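Local coordinates for protein fatty acid synthase 1, isoform A (Drosophila melanogaster, PDB 6FN6) that probably carries out de novo synthesis of long-chain saturated fatty acids from acetyl-CoA and malonyl-CoA with NADPH, here represented by its dehydratase, enoylreductase and ketoreductase region, at residues H24-R29 and Y143-I148; I30-T35 and T69-N74. All coordinates share one frame; numbering follows the deposited sequence.

Contact 1: H24-R29 and Y143-I148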
# COMPACT_ATOMS: atom_id res chain seq x y z
N HIS A 24 -3.04 26.37 24.23
CA HIS A 24 -2.63 25.03 23.84
C HIS A 24 -1.12 24.87 23.96
O HIS A 24 -0.43 24.61 22.97
CB HIS A 24 -3.10 24.72 22.42
CG HIS A 24 -2.92 23.29 22.01
ND1 HIS A 24 -1.85 22.85 21.26
CD2 HIS A 24 -3.68 22.20 22.27
CE1 HIS A 24 -1.96 21.55 21.06
NE2 HIS A 24 -3.06 21.13 21.66
N THR A 25 -0.61 25.02 25.18
CA THR A 25 0.82 24.89 25.44
C THR A 25 1.17 23.44 25.77
O THR A 25 0.55 22.82 26.62
CB THR A 25 1.26 25.82 26.60
OG1 THR A 25 0.98 27.18 26.25
CG2 THR A 25 2.75 25.67 26.90
N ILE A 26 2.18 22.91 25.08
CA ILE A 26 2.60 21.53 25.28
C ILE A 26 4.09 21.50 25.59
O ILE A 26 4.91 21.92 24.77
CB ILE A 26 2.29 20.66 24.04
CG1 ILE A 26 0.82 20.79 23.62
CG2 ILE A 26 2.66 19.20 24.30
CD1 ILE A 26 -0.16 20.22 24.61
N ASP A 27 4.43 20.97 26.76
CA ASP A 27 5.82 20.82 27.15
C ASP A 27 6.58 22.14 27.05
O ASP A 27 7.69 22.19 26.54
CB ASP A 27 6.49 19.75 26.28
CG ASP A 27 7.80 19.24 26.88
OD1 ASP A 27 8.12 19.62 28.03
OD2 ASP A 27 8.49 18.46 26.20
N GLY A 28 5.97 23.21 27.55
CA GLY A 28 6.62 24.50 27.63
C GLY A 28 6.69 25.27 26.32
O GLY A 28 7.47 26.22 26.19
N ARG A 29 5.88 24.88 25.35
CA ARG A 29 5.83 25.58 24.08
C ARG A 29 4.43 25.57 23.47
O ARG A 29 3.66 24.63 23.68
CB ARG A 29 6.84 24.96 23.10
CG ARG A 29 6.97 23.44 23.20
CD ARG A 29 8.09 22.88 22.32
NE ARG A 29 8.28 21.45 22.56
CZ ARG A 29 7.68 20.47 21.90
NH1 ARG A 29 6.82 20.74 20.92
NH2 ARG A 29 7.94 19.21 22.21
N TYR A 143 1.40 18.17 29.35
CA TYR A 143 0.40 19.10 28.81
C TYR A 143 0.21 20.29 29.73
O TYR A 143 -0.19 20.14 30.89
CB TYR A 143 -0.94 18.39 28.62
CG TYR A 143 -0.88 17.13 27.80
CD1 TYR A 143 -0.99 17.16 26.42
CD2 TYR A 143 -0.74 15.89 28.42
CE1 TYR A 143 -0.94 16.00 25.67
CE2 TYR A 143 -0.70 14.73 27.68
CZ TYR A 143 -0.80 14.79 26.30
OH TYR A 143 -0.75 13.62 25.57
N ASP A 144 0.48 21.49 29.22
CA ASP A 144 0.33 22.71 30.00
C ASP A 144 -0.84 23.54 29.48
O ASP A 144 -0.66 24.70 29.10
CB ASP A 144 1.62 23.52 29.94
CG ASP A 144 2.84 22.71 30.33
OD1 ASP A 144 3.02 22.45 31.53
OD2 ASP A 144 3.60 22.31 29.42
N TYR A 145 -2.03 22.95 29.48
CA TYR A 145 -3.20 23.62 28.93
C TYR A 145 -3.60 24.83 29.77
O TYR A 145 -3.42 24.84 30.99
CB TYR A 145 -4.38 22.65 28.84
CG TYR A 145 -4.19 21.53 27.83
CD1 TYR A 145 -3.99 21.81 26.49
CD2 TYR A 145 -4.23 20.20 28.23
CE1 TYR A 145 -3.82 20.79 25.56
CE2 TYR A 145 -4.06 19.17 27.31
CZ TYR A 145 -3.86 19.47 25.98
OH TYR A 145 -3.69 18.46 25.08
N GLY A 146 -4.13 25.84 29.10
CA GLY A 146 -4.58 27.06 29.76
C GLY A 146 -5.76 27.68 29.05
O GLY A 146 -6.09 27.30 27.92
N GLY A 147 -6.42 28.62 29.71
CA GLY A 147 -7.57 29.30 29.14
C GLY A 147 -8.70 28.35 28.76
O GLY A 147 -9.03 27.43 29.49
N ILE A 148 -9.28 28.60 27.59
CA ILE A 148 -10.46 27.85 27.16
C ILE A 148 -10.11 26.41 26.80
O ILE A 148 -10.99 25.57 26.65
CB ILE A 148 -11.16 28.55 25.98
CG1 ILE A 148 -10.22 28.64 24.77
CG2 ILE A 148 -11.62 29.94 26.40
CD1 ILE A 148 -10.89 29.15 23.51
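His-24 and Tyr-145 meet at the seam of the double-hotdog dehydratase domain. Strand 24-26 lies in the predicted N-terminal hotdog region and strand 143-145 in the predicted C-terminal one. They run antiparallel as neighbours in a small sheet. His-24 is the predicted proton acceptor of the dehydratase. Its CG is anti to the backbone N (chi1 -170°), which carries the imidazole alongside the Tyr-145 ring. His-24 CD2 lies 3.6 Å from Tyr-145 CE1, in the plane of the phenol at its edge, and the two planes are turned by 50°. With CG1 beside the backbone N (chi1 -53°), the Ile-26 chain ends in a methyl that touches both tyrosines. Ile-26 CD1 lies 3.7 Å from Tyr-143 CD1, at that ring's edge. Ile-26 CD1 is also 3.8 Å from Tyr-145 CE1. The same methyl sits over one face of the His-24 ring, toward its rim. Helix 170-183 packs on this side through Asp-175, the predicted proton donor, which touches both His-24 and Tyr-145.

Thr-25 and Asp-144 occupy the other face of the sheet. The backbone N of Asp-144 donates to Thr-25 O over 2.9 Å. The carboxylate of Asp-144 reaches the turn at Asp-27 and Gly-28. Gly-28 N meets Asp-144 OD2 at 3.2 Å, from above the carboxylate plane. With an alanine at Asp-144, Gly-28 N would probably lose this acceptor and the turn would be less firmly held to strand 143-145. Thr-25 OG1 bonds to Ala-22 O, while Thr-25 CG2 packs 3.9 Å from Asp-144 CB.

Contact 2: I30-T35 and T69-N74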
# COMPACT_ATOMS: atom_id res chain seq x y z
N ILE A 30 4.09 26.63 22.74
CA ILE A 30 2.78 26.74 22.11
C ILE A 30 2.77 25.90 20.83
O ILE A 30 3.61 26.08 19.95
CB ILE A 30 2.43 28.21 21.79
CG1 ILE A 30 2.41 29.04 23.08
CG2 ILE A 30 1.08 28.30 21.08
CD1 ILE A 30 2.31 30.54 22.85
N LEU A 31 1.81 24.99 20.74
CA LEU A 31 1.65 24.15 19.56
C LEU A 31 0.33 24.44 18.87
O LEU A 31 -0.72 24.48 19.52
CB LEU A 31 1.71 22.67 19.92
CG LEU A 31 3.09 22.02 19.88
CD1 LEU A 31 3.96 22.60 20.98
CD2 LEU A 31 2.96 20.51 20.01
N PHE A 32 0.36 24.64 17.56
CA PHE A 32 -0.88 24.80 16.82
C PHE A 32 -1.63 23.48 16.90
O PHE A 32 -1.12 22.45 16.44
CB PHE A 32 -0.64 25.19 15.36
CG PHE A 32 -1.87 25.73 14.69
CD1 PHE A 32 -2.33 27.00 14.99
CD2 PHE A 32 -2.58 24.96 13.79
CE1 PHE A 32 -3.46 27.50 14.38
CE2 PHE A 32 -3.71 25.45 13.18
CZ PHE A 32 -4.16 26.73 13.48
N PRO A 33 -2.84 23.49 17.47
CA PRO A 33 -3.52 22.23 17.73
C PRO A 33 -3.91 21.48 16.46
O PRO A 33 -4.24 22.09 15.45
CB PRO A 33 -4.77 22.66 18.50
CG PRO A 33 -5.03 24.05 18.04
CD PRO A 33 -3.68 24.65 17.82
N ALA A 34 -3.87 20.15 16.54
CA ALA A 34 -4.32 19.30 15.45
C ALA A 34 -5.72 19.71 15.03
O ALA A 34 -6.05 19.76 13.84
CB ALA A 34 -4.28 17.85 15.87
N THR A 35 -6.56 20.00 16.02
CA THR A 35 -7.94 20.40 15.79
C THR A 35 -8.00 21.79 15.16
O THR A 35 -9.01 22.16 14.55
CB THR A 35 -8.73 20.41 17.10
OG1 THR A 35 -8.17 21.37 18.00
CG2 THR A 35 -8.70 19.03 17.74
N THR A 69 3.45 22.12 14.84
CA THR A 69 3.71 23.52 14.50
C THR A 69 3.89 24.30 15.79
O THR A 69 2.96 24.43 16.59
CB THR A 69 2.57 24.15 13.67
OG1 THR A 69 2.25 23.32 12.55
CG2 THR A 69 2.98 25.53 13.17
N ILE A 70 5.09 24.82 15.99
CA ILE A 70 5.42 25.57 17.18
C ILE A 70 5.23 27.04 16.88
O ILE A 70 5.63 27.52 15.82
CB ILE A 70 6.86 25.26 17.65
CG1 ILE A 70 6.95 23.80 18.09
CG2 ILE A 70 7.27 26.20 18.78
CD1 ILE A 70 8.35 23.34 18.47
N LEU A 71 4.62 27.76 17.81
CA LEU A 71 4.41 29.20 17.65
C LEU A 71 5.12 29.94 18.78
O LEU A 71 5.20 29.46 19.90
CB LEU A 71 2.92 29.54 17.66
CG LEU A 71 2.00 28.61 16.86
CD1 LEU A 71 0.55 29.06 16.99
CD2 LEU A 71 2.40 28.55 15.39
N ASN A 72 5.65 31.12 18.46
CA ASN A 72 6.28 31.99 19.45
C ASN A 72 5.25 32.94 20.06
O ASN A 72 4.05 32.70 19.98
CB ASN A 72 7.43 32.77 18.82
CG ASN A 72 8.50 31.86 18.23
OD1 ASN A 72 8.83 31.95 17.05
ND2 ASN A 72 9.04 30.97 19.06
N LYS A 73 5.73 34.01 20.70
CA LYS A 73 4.82 35.00 21.26
C LYS A 73 4.22 35.87 20.16
O LYS A 73 3.00 35.99 20.04
CB LYS A 73 5.55 35.88 22.28
CG LYS A 73 4.68 36.98 22.88
CD LYS A 73 5.32 37.56 24.14
CE LYS A 73 4.40 38.58 24.79
NZ LYS A 73 4.98 39.12 26.05
N ASN A 74 5.09 36.48 19.35
CA ASN A 74 4.64 37.26 18.20
C ASN A 74 3.86 36.34 17.26
O ASN A 74 2.73 36.65 16.87
CB ASN A 74 5.82 37.93 17.49
CG ASN A 74 6.94 36.96 17.16
OD1 ASN A 74 7.41 36.22 18.02
ND2 ASN A 74 7.38 36.97 15.90
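Ile-30 lies across Leu-71 at about a right angle, where strand 29-31 pairs with the short strand 70-71. Ile-30 CB is 3.6 Å from Leu-71 O. From CB the side chain forks. Ile-30 CG2 is anti to the backbone N and packs on Leu-71 CB at 4.1 Å, with Leu-71 CD1 slightly farther off. The other branch runs through CG1, which touches Thr-25 of the adjoining strand, and Ile-30 CD1 at its tip comes 4.0 Å from Asn-72 O.

Two backbone bonds hold the strands together. Leu-71 N donates to Ile-30 O at 2.9 Å, and Phe-32 N to Thr-69 O at 2.8 Å. Between these bonds Leu-31 and Ile-70 form a non-hydrogen-bonded pair, with both side chains on the same face.

Phe-32 CB rests on Thr-69 CB at 3.8 Å. Its ring then leads away from Thr-69, and Leu-71 CD1 meets it at the edge, 4.1 Å from Phe-32 CD1. Pro-33 CD lies over one ring face, and Tyr-37 meets the ring edge-to-face. Strand 29-31 runs through Pro-33, at the N-cap position, into helix 34-48. A helix against a curved antiparallel sheet marks a hotdog fold, consistent with the predicted N-terminal region.

How the contacts relate
Contacts 1 and 2 are successive steps across one four-stranded antiparallel sheet, ordered 70-71, 29-31, 24-26, 143-145. Their centres are 10 Å apart, and contact 2 is nested inside the chain loop closed by contact 1. Strands 24-26 and 29-31 join them. His-24 ND1 lies 2.6 Å from Leu-31 O, a probable hydrogen bond that would orient the imidazole of the predicted proton acceptor. His-24 CE1 also packs on Pro-33 CA at 3.7 Å. The His-24 side chain comes within about 3 Å of that of Asp-175, the predicted proton donor, whereas the side chain of Leu-31 stays about 9 Å from it.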